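Long-range contacts in mannan endo-1,4-beta-mannosidase (Bacillus subtilis, PDB 3CBW), which catalyses the random endo-hydrolysis of beta-1,4-mannosidic linkages in mannan, galactomannan and glucomannan, and so takes part in glucomannan degradation: residues 48-53 with 90-95; 74-79 with 110-115; 174-179 with 225-230; 248-253 with 271-276. The protein carries 3 engineered substitutions. One frame throughout, in Å; residues are numbered along the deposited sequence. Where two conformers were deposited one is given.

Contact 1 (48-53 with 90-95); sequences GYSHDT and SIDVSC
Ser50 and Asp92 carry most of this contact, with His51 beside them. Ser50 OG donates a hydrogen bond to Asp92 OD2 at 2.7 Å, on the anti lone pair of that oxygen. The same hydroxyl accepts from the backbone N of Cys95 at 3.1 Å, along a bent path of 145°. One serine oxygen therefore reaches a carboxylate and a backbone amide of the 90-95 loop. With chi1 at -167°, OG points away from its own backbone N and in among the loop atoms.

Asp92 OD2 is held by three donors. Ser94 OG takes its syn lone pair at 2.7 Å. Ser94 N meets it from above the carboxylate plane at 3.0 Å, which closes an Asx turn from Asp92 to Ser94. The carboxylate is thus fixed within its own loop and presents its anti side to Ser50. This loop follows strand 72-79 and precedes helix 96-104, whereas residues 48-53 run off the end of strand 41-49. The contact joins two neighbouring loops of the TIM barrel. Cys95 is also tied covalently to Cys75 by a disulfide.

His51 lies at the solvent side. Its CB rests 3.5 Å from Asp92 OD2, and its imidazole leads away from the loop. A water accepts from His51 N at 2.9 Å and donates to Ser94 OG at 3.0 Å, bridging the segments beside the serine.

Contact 2 (74-79 with 110-115); sequences GCDYAR and QISLHL
Asp76 OD2 is gripped by two side chains of the neighbouring strand. His114 ND1 donates to it at 2.6 Å and Ser112 OG at 2.7 Å. The two donors come from opposite faces of the carboxylate plane. The oxygen lies near the plane of the imidazole, at its edge, while the carboxylate and ring planes stand 59° apart. The other oxygen, OD1, takes two backbone amides. His114 N meets the syn lone pair of Asp76 OD1 at 2.9 Å, and Ala78 N closes an Asx turn. Asp76 thus holds both the ring and the backbone of His114, and the bond fixes how the imidazole is turned.

The backbones pair in parallel: Cys75 N bonds to Gln110 O at 2.9 Å, and Ser112 N to Cys75 O at 3.1 Å. On the face that carries Cys75 and Ile111, Ile111 CG2 reaches over the centre of the Tyr77 ring, 4.2 Å from its centroid, in a CH-pi contact. Ile111 CD1 touches Tyr77 CZ at 3.7 Å. Tyr77 OH bonds to Asn96.

The strands belong to a beta-alpha-beta unit of the TIM barrel, with helix 96-104 between them. Asp76 is placed as a second-shell residue that would position His114, by similarity a substrate-binding residue of this family 26 enzyme.

Contact 3 (174-179 with 225-230); sequences LHEMNG and SPDANR
With chi1 at 59°, Asn178 places its CG between its own backbone N and carbonyl carbon, and chi2 at -31° lays the amide alongside the backbone of Asp227. The amide then works at both ends. Its OD1 accepts from Asp227 N at 2.8 Å, on a lone pair in the carbonyl plane. Its ND2 donates to Asp227 O at 3.0 Å, with that oxygen close to the amide plane. This paired grip fixes the rotation of the amide. ND2 also donates to Asp231 O.

A backbone bond holds the start of the two loops together: Glu176 N donates to Ser225 O at 2.8 Å. Met177 bends back at chi2 and chi3 to lie alongside Pro226, with SD 3.9 Å from Pro226 CB. Arg230 CB rests on Asn178 O at 3.4 Å, while its guanidinium leads away to a salt bridge with Glu180. Glu176 heads a type I turn that ends at Gly179, and Asp227 heads another that ends at Arg230.

Both loops follow barrel strands, 169-172 and 220-224. By similarity, Glu176 is the proton donor and His175 helps to keep the nucleophile in position. Glu176 OE1 accepts from Trp181 NE1, and Trp181 is itself a likely substrate-binding residue. Asp227 OD1 lies 3.7 Å from Glu176 CD, with the carboxylate planes 82° apart. The contact thus holds the backbone of Glu176 on the neighbouring loop and sets the acidic group of Asp227 near its carboxylate.

Contact 4 (248-253 with 271-276); sequences LDAYFQ and FAFTEV
Tyr251 and Asp249 make the polar side-chain contacts with Glu275 and Thr274. Tyr251 OH donates to Glu275 OE1 at 2.6 Å. It comes to the anti side, 22° out of the carboxylate plane. The carboxylate oxygen lies at the edge of the tyrosine ring, and the two planes are nearly perpendicular, 89° apart. Thr274 OG1 donates to Asp249 OD1 at 2.7 Å. Asp249 OD2 approaches Glu275 OE2 to 3.2 Å, a pair of acceptors with no bond between them. Arg172 sets a positive charge against both: its NH1 makes a salt bridge to Asp249 OD2 and its NH2 one to Glu275 OE2.

Backbone bonds join the strands in parallel. Leu248 N donates to Ala272 O at 3.0 Å. Ala250 N donates to Glu275 O at 2.9 Å. A weaker bond runs from Thr274 N to Leu248 O. The chain turns a corner at Glu275.

Leu248, Ala250, Phe273 and Val276 lie on one face; the rings of Phe271 and Phe252 reach in to Leu248 and Val276. Leu248 CD1 meets the edge of the Phe271 ring at CZ, 3.8 Å away. Ala250 CB touches Phe273 CD1. For Phe252, chi1 at 54° brings its ring across to Val276, with Phe252 CE2 3.4 Å from Val276 CG2.

This pair of strands, with helix 261-265 between them, is a beta-alpha-beta unit of the TIM barrel. The face with Asp249 carries Glu275, by similarity the nucleophile of the family 26 active site, and Tyr251, a probable substrate-binding residue, reaches it by its hydroxyl.

Overall arrangement
All four contacts belong to one TIM barrel. Contacts 1 and 2 have centres about 8 Å apart and are joined by the Cys75-Cys95 disulfide. Tyr49 of contact 1 meets His114 of contact 2 edge-to-face. His114 in turn meets His175 of contact 3 edge-to-face, with His114 CE1 3.6 Å from His175 NE2. Contacts 3 and 4 have centres about 10 Å apart. Glu176 of contact 3 touches Glu275 of contact 4, the two catalytic glutamates by similarity. Separately, two acidic groups come close, with Glu176 OE2 2.5 Å from Asp249 OD2. Ala228 N probably bonds to Asp249 O. Contact 1 is the most remote from contacts 3 and 4, about 23 Å between centres.

Contact 1 (48-53 with 90-95)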
loop_
_atom_site.group_PDB
_atom_site.type_symbol
_atom_site.label_atom_id
_atom_site.label_comp_id
_atom_site.label_asym_id
_atom_site.label_seq_id
_atom_site.Cartn_x
_atom_site.Cartn_y
_atom_site.Cartn_z
ATOM N N GLY A 48 -9.211 6.423 -4.472
ATOM C CA GLY A 48 -10.050 7.034 -3.448
ATOM C C GLY A 48 -10.533 6.064 -2.384
ATOM O O GLY A 48 -10.157 4.886 -2.363
ATOM N N TYR A 49 -11.384 6.585 -1.505
ATOM C CA TYR A 49 -11.968 5.840 -0.389
ATOM C C TYR A 49 -13.303 5.252 -0.798
ATOM O O TYR A 49 -14.163 5.957 -1.359
ATOM C CB TYR A 49 -12.168 6.774 0.824
ATOM C CG TYR A 49 -10.859 7.243 1.400
ATOM C CD1 TYR A 49 -10.218 6.497 2.392
ATOM C CD2 TYR A 49 -10.241 8.406 0.933
ATOM C CE1 TYR A 49 -8.989 6.896 2.910
ATOM C CE2 TYR A 49 -9.008 8.808 1.446
ATOM C CZ TYR A 49 -8.399 8.041 2.427
ATOM O OH TYR A 49 -7.191 8.436 2.930
ATOM N N SER A 50 -13.494 3.971 -0.507
ATOM C CA SER A 50 -14.690 3.261 -0.975
ATOM C C SER A 50 -15.988 3.969 -0.546
ATOM O O SER A 50 -16.105 4.440 0.589
ATOM C CB SER A 50 -14.661 1.825 -0.468
ATOM O OG SER A 50 -15.623 1.033 -1.145
ATOM N N HIS A 51 -16.943 4.023 -1.482
ATOM C CA HIS A 51 -18.203 4.782 -1.356
ATOM C C HIS A 51 -18.036 6.119 -0.639
ATOM O O HIS A 51 -18.662 6.391 0.386
ATOM C CB HIS A 51 -19.315 3.969 -0.712
ATOM C CG HIS A 51 -20.669 4.567 -0.937
ATOM N ND1 HIS A 51 -21.367 5.230 0.050
ATOM C CD2 HIS A 51 -21.421 4.659 -2.059
ATOM C CE1 HIS A 51 -22.508 5.675 -0.448
ATOM N NE2 HIS A 51 -22.560 5.352 -1.729
ATOM N N ASP A 52 -17.179 6.949 -1.200
ATOM C CA ASP A 52 -16.889 8.251 -0.623
ATOM C C ASP A 52 -16.231 9.052 -1.727
ATOM O O ASP A 52 -16.829 9.998 -2.260
ATOM C CB ASP A 52 -15.989 8.123 0.623
ATOM C CG ASP A 52 -15.490 9.463 1.126
ATOM O OD1 ASP A 52 -16.146 10.500 0.885
ATOM O OD2 ASP A 52 -14.416 9.483 1.755
ATOM N N THR A 53 -15.005 8.671 -2.088
ATOM C CA THR A 53 -14.305 9.325 -3.184
ATOM C C THR A 53 -13.783 8.340 -4.231
ATOM O O THR A 53 -13.341 8.764 -5.296
ATOM C CB THR A 53 -13.115 10.164 -2.692
ATOM O OG1 THR A 53 -12.187 9.315 -1.997
ATOM C CG2 THR A 53 -13.583 11.309 -1.785
ATOM N N SER A 90 -17.408 2.204 9.422
ATOM C CA SER A 90 -16.334 2.922 8.751
ATOM C C SER A 90 -15.762 2.162 7.551
ATOM O O SER A 90 -15.133 2.769 6.707
ATOM C CB SER A 90 -15.213 3.245 9.749
ATOM O OG SER A 90 -14.565 2.071 10.214
ATOM N N ILE A 91 -15.957 0.849 7.506
ATOM C CA ILE A 91 -15.456 0.014 6.420
ATOM C C ILE A 91 -16.503 -0.104 5.319
ATOM O O ILE A 91 -17.658 -0.424 5.594
ATOM C CB ILE A 91 -15.122 -1.408 6.942
ATOM C CG1 ILE A 91 -14.147 -1.373 8.131
ATOM C CG2 ILE A 91 -14.638 -2.318 5.815
ATOM C CD1 ILE A 91 -12.777 -0.844 7.807
ATOM N N ASP A 92 -16.095 0.138 4.078
ATOM C CA ASP A 92 -16.944 -0.081 2.898
ATOM C C ASP A 92 -16.098 -0.779 1.842
ATOM O O ASP A 92 -14.950 -0.405 1.639
ATOM C CB ASP A 92 -17.480 1.263 2.375
ATOM C CG ASP A 92 -18.450 1.107 1.210
ATOM O OD1 ASP A 92 -19.675 1.256 1.427
ATOM O OD2 ASP A 92 -18.003 0.856 0.066
ATOM N N VAL A 93 -16.659 -1.789 1.183
ATOM C CA VAL A 93 -15.890 -2.600 0.236
ATOM C C VAL A 93 -16.452 -2.555 -1.188
ATOM O O VAL A 93 -16.065 -3.351 -2.041
ATOM C CB VAL A 93 -15.728 -4.063 0.722
ATOM C CG1 VAL A 93 -15.146 -4.099 2.119
ATOM C CG2 VAL A 93 -17.071 -4.821 0.683
ATOM N N SER A 94 -17.323 -1.589 -1.457
ATOM C CA SER A 94 -17.989 -1.495 -2.762
ATOM C C SER A 94 -17.049 -1.213 -3.941
ATOM O O SER A 94 -17.448 -1.412 -5.087
ATOM C CB SER A 94 -19.127 -0.472 -2.723
ATOM O OG SER A 94 -18.648 0.841 -2.533
ATOM N N CYS A 95 -15.826 -0.755 -3.672
ATOM C CA CYS A 95 -14.829 -0.559 -4.727
ATOM C C CYS A 95 -14.346 -1.886 -5.322
ATOM O O CYS A 95 -13.683 -1.887 -6.350
ATOM C CB CYS A 95 -13.636 0.232 -4.195
ATOM S SG CYS A 95 -12.691 -0.611 -2.860
HETATM O O HOH W 1 -16.569 2.532 -3.943
#

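Contact 2 (74-79 with 110-115)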
loop_
_atom_site.group_PDB
_atom_site.type_symbol
_atom_site.label_atom_id
_atom_site.label_comp_id
_atom_site.label_asym_id
_atom_site.label_seq_id
_atom_site.Cartn_x
_atom_site.Cartn_y
_atom_site.Cartn_z
ATOM N N GLY A 74 -5.430 1.921 -6.585
ATOM C CA GLY A 74 -5.649 1.756 -5.166
ATOM C C GLY A 74 -7.032 2.135 -4.692
ATOM O O GLY A 74 -7.649 3.073 -5.215
ATOM N N CYS A 75 -7.503 1.415 -3.673
ATOM C CA CYS A 75 -8.710 1.794 -2.933
ATOM C C CYS A 75 -8.414 1.694 -1.450
ATOM O O CYS A 75 -7.573 0.902 -1.032
ATOM C CB CYS A 75 -9.890 0.873 -3.290
ATOM S SG CYS A 75 -11.394 0.963 -2.171
ATOM N N ASP A 76 -9.108 2.493 -0.649
ATOM C CA ASP A 76 -9.007 2.360 0.802
ATOM C C ASP A 76 -10.403 2.073 1.325
ATOM O O ASP A 76 -11.343 2.820 1.081
ATOM C CB ASP A 76 -8.389 3.628 1.398
ATOM C CG ASP A 76 -7.979 3.465 2.847
ATOM O OD1 ASP A 76 -8.834 3.125 3.694
ATOM O OD2 ASP A 76 -6.784 3.724 3.134
ATOM N N TYR A 77 -10.545 0.947 2.011
ATOM C CA TYR A 77 -11.836 0.528 2.533
ATOM C C TYR A 77 -12.303 1.341 3.747
ATOM O O TYR A 77 -13.500 1.312 4.086
ATOM C CB TYR A 77 -11.745 -0.904 3.027
ATOM C CG TYR A 77 -11.736 -2.063 2.053
ATOM C CD1 TYR A 77 -12.164 -1.955 0.720
ATOM C CD2 TYR A 77 -11.386 -3.321 2.520
ATOM C CE1 TYR A 77 -12.201 -3.085 -0.117
ATOM C CE2 TYR A 77 -11.434 -4.444 1.712
ATOM C CZ TYR A 77 -11.840 -4.329 0.400
ATOM O OH TYR A 77 -11.891 -5.474 -0.361
ATOM N N ALA A 78 -11.378 1.995 4.447
ATOM C CA ALA A 78 -11.681 2.469 5.797
ATOM C C ALA A 78 -11.717 3.982 5.889
ATOM O O ALA A 78 -10.711 4.658 5.661
ATOM C CB ALA A 78 -10.704 1.882 6.796
ATOM N N ARG A 79 -12.898 4.504 6.225
ATOM C CA ARG A 79 -13.101 5.922 6.378
ATOM C C ARG A 79 -13.056 6.227 7.878
ATOM O O ARG A 79 -14.076 6.512 8.509
ATOM C CB ARG A 79 -14.431 6.348 5.741
ATOM C CG ARG A 79 -14.502 6.193 4.187
ATOM C CD ARG A 79 -14.809 4.763 3.672
ATOM N NE ARG A 79 -15.930 4.187 4.410
ATOM C CZ ARG A 79 -17.221 4.362 4.123
ATOM N NH1 ARG A 79 -17.605 5.032 3.037
ATOM N NH2 ARG A 79 -18.138 3.827 4.919
ATOM N N GLN A 110 -4.636 -2.469 -5.325
ATOM C CA GLN A 110 -3.958 -2.234 -4.054
ATOM C C GLN A 110 -4.983 -1.723 -3.062
ATOM O O GLN A 110 -5.788 -0.848 -3.388
ATOM C CB GLN A 110 -2.839 -1.201 -4.225
ATOM C CG GLN A 110 -1.995 -0.921 -2.975
ATOM C CD GLN A 110 -2.331 0.350 -2.186
ATOM O OE1 GLN A 110 -1.480 0.817 -1.425
ATOM N NE2 GLN A 110 -3.534 0.915 -2.350
ATOM N N ILE A 111 -4.938 -2.249 -1.843
ATOM C CA ILE A 111 -5.829 -1.796 -0.770
ATOM C C ILE A 111 -5.044 -1.342 0.455
ATOM O O ILE A 111 -4.156 -2.056 0.934
ATOM C CB ILE A 111 -6.840 -2.917 -0.383
ATOM C CG1 ILE A 111 -7.759 -3.202 -1.579
ATOM C CG2 ILE A 111 -7.651 -2.534 0.859
ATOM C CD1 ILE A 111 -8.640 -4.439 -1.449
ATOM N N SER A 112 -5.379 -0.141 0.930
ATOM C CA SER A 112 -4.909 0.374 2.219
ATOM C C SER A 112 -6.099 0.588 3.140
ATOM O O SER A 112 -7.242 0.432 2.725
ATOM C CB SER A 112 -4.135 1.687 2.044
ATOM O OG SER A 112 -4.948 2.704 1.470
ATOM N N LEU A 113 -5.813 0.928 4.395
ATOM C CA LEU A 113 -6.856 1.054 5.415
ATOM C C LEU A 113 -6.608 2.220 6.358
ATOM O O LEU A 113 -5.720 2.155 7.214
ATOM C CB LEU A 113 -6.921 -0.212 6.268
ATOM C CG LEU A 113 -7.156 -1.549 5.554
ATOM C CD1 LEU A 113 -6.817 -2.733 6.437
ATOM C CD2 LEU A 113 -8.590 -1.644 5.062
ATOM N N HIS A 114 -7.419 3.266 6.246
ATOM C CA HIS A 114 -7.399 4.341 7.253
ATOM C C HIS A 114 -8.299 3.959 8.427
ATOM O O HIS A 114 -9.359 4.554 8.643
ATOM C CB HIS A 114 -7.786 5.676 6.636
ATOM C CG HIS A 114 -6.671 6.301 5.855
ATOM N ND1 HIS A 114 -6.118 5.707 4.739
ATOM C CD2 HIS A 114 -5.985 7.454 6.047
ATOM C CE1 HIS A 114 -5.149 6.475 4.269
ATOM N NE2 HIS A 114 -5.052 7.544 5.041
ATOM N N LEU A 115 -7.867 2.961 9.197
ATOM C CA LEU A 115 -8.703 2.338 10.216
ATOM C C LEU A 115 -9.150 3.304 11.286
ATOM O O LEU A 115 -8.339 4.061 11.831
ATOM C CB LEU A 115 -7.950 1.209 10.911
ATOM C CG LEU A 115 -7.592 -0.040 10.109
ATOM C CD1 LEU A 115 -6.737 -0.957 10.994
ATOM C CD2 LEU A 115 -8.859 -0.752 9.644
#

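Contact 3 (174-179 with 225-230)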
loop_
_atom_site.group_PDB
_atom_site.type_symbol
_atom_site.label_atom_id
_atom_site.label_comp_id
_atom_site.label_asym_id
_atom_site.label_seq_id
_atom_site.Cartn_x
_atom_site.Cartn_y
_atom_site.Cartn_z
ATOM N N LEU A 174 -1.716 -0.665 8.082
ATOM C CA LEU A 174 -0.930 -0.088 9.184
ATOM C C LEU A 174 0.290 0.671 8.681
ATOM O O LEU A 174 1.398 0.544 9.212
ATOM C CB LEU A 174 -0.515 -1.173 10.177
ATOM C CG LEU A 174 -1.621 -2.029 10.788
ATOM C CD1 LEU A 174 -0.985 -3.113 11.631
ATOM C CD2 LEU A 174 -2.589 -1.201 11.617
ATOM N N HIS A 175 0.063 1.511 7.674
ATOM C CA HIS A 175 1.139 2.251 7.023
ATOM C C HIS A 175 1.577 3.470 7.839
ATOM O O HIS A 175 0.873 3.919 8.754
ATOM C CB HIS A 175 0.694 2.657 5.617
ATOM C CG HIS A 175 -0.477 3.585 5.584
ATOM N ND1 HIS A 175 -1.724 3.254 6.085
ATOM C CD2 HIS A 175 -0.602 4.814 5.030
ATOM C CE1 HIS A 175 -2.547 4.269 5.879
ATOM N NE2 HIS A 175 -1.899 5.219 5.225
ATOM N N GLU A 176 2.761 3.985 7.519
ATOM C CA GLU A 176 3.281 5.210 8.147
ATOM C C GLU A 176 3.317 5.119 9.669
ATOM O O GLU A 176 3.052 6.092 10.378
ATOM C CB GLU A 176 2.513 6.451 7.680
ATOM C CG GLU A 176 2.623 6.638 6.173
ATOM C CD GLU A 176 1.713 7.707 5.590
ATOM O OE1 GLU A 176 1.122 8.515 6.343
ATOM O OE2 GLU A 176 1.573 7.723 4.336
ATOM N N MET A 177 3.661 3.935 10.155
ATOM C CA MET A 177 3.673 3.633 11.574
ATOM C C MET A 177 4.780 4.355 12.342
ATOM O O MET A 177 4.696 4.473 13.566
ATOM C CB MET A 177 3.766 2.120 11.777
ATOM C CG MET A 177 5.157 1.490 11.566
ATOM S SD MET A 177 6.031 1.640 9.918
ATOM C CE MET A 177 4.871 0.716 8.819
ATOM N N ASN A 178 5.818 4.809 11.635
ATOM C CA ASN A 178 6.866 5.622 12.252
ATOM C C ASN A 178 6.481 7.096 12.309
ATOM O O ASN A 178 7.214 7.902 12.884
ATOM C CB ASN A 178 8.220 5.427 11.551
ATOM C CG ASN A 178 8.180 5.787 10.082
ATOM O OD1 ASN A 178 7.153 5.634 9.427
ATOM N ND2 ASN A 178 9.320 6.205 9.539
ATOM N N GLY A 179 5.330 7.432 11.720
ATOM C CA GLY A 179 4.741 8.752 11.896
ATOM C C GLY A 179 3.942 8.803 13.185
ATOM O O GLY A 179 3.685 7.777 13.827
ATOM N N SER A 225 5.039 -0.299 4.906
ATOM C CA SER A 225 5.241 1.034 4.331
ATOM C C SER A 225 5.432 2.150 5.366
ATOM O O SER A 225 4.518 2.936 5.631
ATOM C CB SER A 225 4.106 1.381 3.353
ATOM O OG SER A 225 2.828 1.292 3.962
ATOM N N PRO A 226 6.648 2.261 5.929
ATOM C CA PRO A 226 6.958 3.425 6.751
ATOM C C PRO A 226 6.941 4.730 5.953
ATOM O O PRO A 226 7.035 4.731 4.711
ATOM C CB PRO A 226 8.380 3.149 7.220
ATOM C CG PRO A 226 8.929 2.106 6.292
ATOM C CD PRO A 226 7.778 1.319 5.813
ATOM N N ASP A 227 6.822 5.834 6.679
ATOM C CA ASP A 227 6.939 7.160 6.099
ATOM C C ASP A 227 8.410 7.532 5.887
ATOM O O ASP A 227 9.240 7.351 6.784
ATOM C CB ASP A 227 6.300 8.165 7.047
ATOM C CG ASP A 227 5.990 9.458 6.375
ATOM O OD1 ASP A 227 4.877 9.555 5.826
ATOM O OD2 ASP A 227 6.856 10.360 6.384
ATOM N N ALA A 228 8.710 8.123 4.730
ATOM C CA ALA A 228 10.072 8.553 4.401
ATOM C C ALA A 228 10.578 9.708 5.250
ATOM O O ALA A 228 11.783 9.908 5.366
ATOM C CB ALA A 228 10.160 8.933 2.938
ATOM N N ASN A 229 9.662 10.482 5.823
ATOM C CA ASN A 229 10.029 11.707 6.511
ATOM C C ASN A 229 10.091 11.576 8.023
ATOM O O ASN A 229 10.074 12.580 8.727
ATOM C CB ASN A 229 9.085 12.851 6.094
ATOM C CG ASN A 229 9.173 13.183 4.608
ATOM O OD1 ASN A 229 10.173 12.891 3.949
ATOM N ND2 ASN A 229 8.120 13.792 4.074
ATOM N N ARG A 230 10.197 10.345 8.510
ATOM C CA ARG A 230 10.388 10.084 9.933
ATOM C C ARG A 230 11.439 9.002 10.121
ATOM O O ARG A 230 11.711 8.223 9.205
ATOM C CB ARG A 230 9.066 9.663 10.583
ATOM C CG ARG A 230 7.984 10.743 10.583
ATOM C CD ARG A 230 8.355 11.906 11.491
ATOM N NE ARG A 230 7.272 12.880 11.632
ATOM C CZ ARG A 230 7.062 13.906 10.810
ATOM N NH1 ARG A 230 7.852 14.118 9.758
ATOM N NH2 ARG A 230 6.057 14.736 11.052
#

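Contact 4 (248-253 with 271-276)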
loop_
_atom_site.group_PDB
_atom_site.type_symbol
_atom_site.label_atom_id
_atom_site.label_comp_id
_atom_site.label_asym_id
_atom_site.label_seq_id
_atom_site.Cartn_x
_atom_site.Cartn_y
_atom_site.Cartn_z
ATOM N N LEU A 248 8.343 2.951 0.835
ATOM C CA LEU A 248 8.225 4.251 1.476
ATOM C C LEU A 248 7.015 5.006 0.996
ATOM O O LEU A 248 6.777 5.097 -0.212
ATOM C CB LEU A 248 9.461 5.103 1.177
ATOM C CG LEU A 248 10.759 4.608 1.808
ATOM C CD1 LEU A 248 11.954 5.333 1.232
ATOM C CD2 LEU A 248 10.738 4.770 3.331
ATOM N N ASP A 249 6.273 5.556 1.952
ATOM C CA ASP A 249 5.325 6.625 1.682
ATOM C C ASP A 249 6.114 7.938 1.719
ATOM O O ASP A 249 6.648 8.315 2.760
ATOM C CB ASP A 249 4.221 6.644 2.731
ATOM C CG ASP A 249 3.215 5.501 2.569
ATOM O OD1 ASP A 249 3.495 4.524 1.847
ATOM O OD2 ASP A 249 2.117 5.602 3.166
ATOM N N ALA A 250 6.200 8.609 0.574
ATOM C CA ALA A 250 7.127 9.731 0.375
ATOM C C ALA A 250 6.392 10.934 -0.194
ATOM O O ALA A 250 5.946 10.907 -1.341
ATOM C CB ALA A 250 8.278 9.317 -0.562
ATOM N N TYR A 251 6.251 11.963 0.629
ATOM C CA TYR A 251 5.713 13.242 0.177
ATOM C C TYR A 251 6.831 14.250 0.314
ATOM O O TYR A 251 7.386 14.420 1.384
ATOM C CB TYR A 251 4.470 13.644 0.977
ATOM C CG TYR A 251 3.298 12.754 0.648
ATOM C CD1 TYR A 251 2.384 13.104 -0.350
ATOM C CD2 TYR A 251 3.140 11.520 1.286
ATOM C CE1 TYR A 251 1.320 12.259 -0.683
ATOM C CE2 TYR A 251 2.076 10.666 0.959
ATOM C CZ TYR A 251 1.177 11.047 -0.023
ATOM O OH TYR A 251 0.129 10.229 -0.369
ATOM N N PHE A 252 7.188 14.895 -0.787
ATOM C CA PHE A 252 8.455 15.601 -0.842
ATOM C C PHE A 252 8.411 16.676 -1.906
ATOM O O PHE A 252 7.544 16.677 -2.798
ATOM C CB PHE A 252 9.575 14.609 -1.179
ATOM C CG PHE A 252 9.310 13.822 -2.427
ATOM C CD1 PHE A 252 9.646 14.330 -3.682
ATOM C CD2 PHE A 252 8.689 12.584 -2.351
ATOM C CE1 PHE A 252 9.379 13.605 -4.839
ATOM C CE2 PHE A 252 8.422 11.860 -3.496
ATOM C CZ PHE A 252 8.771 12.365 -4.740
ATOM N N GLN A 253 9.376 17.578 -1.818
ATOM C CA GLN A 253 9.663 18.464 -2.935
ATOM C C GLN A 253 10.888 18.000 -3.722
ATOM O O GLN A 253 10.945 18.172 -4.945
ATOM C CB GLN A 253 9.821 19.904 -2.455
ATOM C CG GLN A 253 10.103 20.931 -3.569
ATOM C CD GLN A 253 9.190 20.811 -4.789
ATOM O OE1 GLN A 253 9.664 20.808 -5.930
ATOM N NE2 GLN A 253 7.882 20.715 -4.557
ATOM N N PHE A 271 11.278 -3.520 -3.215
ATOM C CA PHE A 271 11.054 -2.174 -2.703
ATOM C C PHE A 271 10.137 -1.379 -3.635
ATOM O O PHE A 271 10.276 -1.458 -4.855
ATOM C CB PHE A 271 12.406 -1.444 -2.574
ATOM C CG PHE A 271 12.274 0.007 -2.206
ATOM C CD1 PHE A 271 12.250 0.404 -0.876
ATOM C CD2 PHE A 271 12.118 0.979 -3.195
ATOM C CE1 PHE A 271 12.079 1.744 -0.556
ATOM C CE2 PHE A 271 11.935 2.310 -2.876
ATOM C CZ PHE A 271 11.927 2.694 -1.571
ATOM N N ALA A 272 9.230 -0.600 -3.053
ATOM C CA ALA A 272 8.350 0.269 -3.832
ATOM C C ALA A 272 8.166 1.618 -3.167
ATOM O O ALA A 272 8.375 1.757 -1.958
ATOM C CB ALA A 272 6.997 -0.397 -4.022
ATOM N N PHE A 273 7.820 2.620 -3.966
ATOM C CA PHE A 273 7.305 3.879 -3.428
ATOM C C PHE A 273 5.800 3.745 -3.269
ATOM O O PHE A 273 5.027 3.920 -4.214
ATOM C CB PHE A 273 7.694 5.066 -4.315
ATOM C CG PHE A 273 9.113 5.508 -4.091
ATOM C CD1 PHE A 273 9.461 6.129 -2.895
ATOM C CD2 PHE A 273 10.107 5.239 -5.008
ATOM C CE1 PHE A 273 10.768 6.502 -2.632
ATOM C CE2 PHE A 273 11.428 5.630 -4.754
ATOM C CZ PHE A 273 11.749 6.248 -3.556
ATOM N N THR A 274 5.411 3.330 -2.072
ATOM C CA THR A 274 4.068 2.850 -1.805
ATOM C C THR A 274 3.024 3.963 -1.741
ATOM O O THR A 274 1.837 3.684 -1.871
ATOM C CB THR A 274 4.080 1.984 -0.543
ATOM O OG1 THR A 274 4.844 2.640 0.470
ATOM C CG2 THR A 274 4.725 0.641 -0.840
ATOM N N GLU A 275 3.473 5.202 -1.534
ATOM C CA GLU A 275 2.696 6.438 -1.754
ATOM C C GLU A 275 3.675 7.488 -2.204
ATOM O O GLU A 275 4.820 7.535 -1.735
ATOM C CB GLU A 275 2.044 6.977 -0.491
ATOM C CG GLU A 275 0.891 6.185 -0.023
ATOM C CD GLU A 275 0.012 6.903 1.012
ATOM O OE1 GLU A 275 -0.013 8.149 1.112
ATOM O OE2 GLU A 275 -0.673 6.199 1.745
ATOM N N VAL A 276 3.254 8.339 -3.124
ATOM C CA VAL A 276 4.082 9.473 -3.530
ATOM C C VAL A 276 3.200 10.671 -3.818
ATOM O O VAL A 276 2.078 10.535 -4.303
ATOM C CB VAL A 276 5.009 9.153 -4.761
ATOM C CG1 VAL A 276 4.243 8.684 -5.939
ATOM C CG2 VAL A 276 5.835 10.369 -5.181
#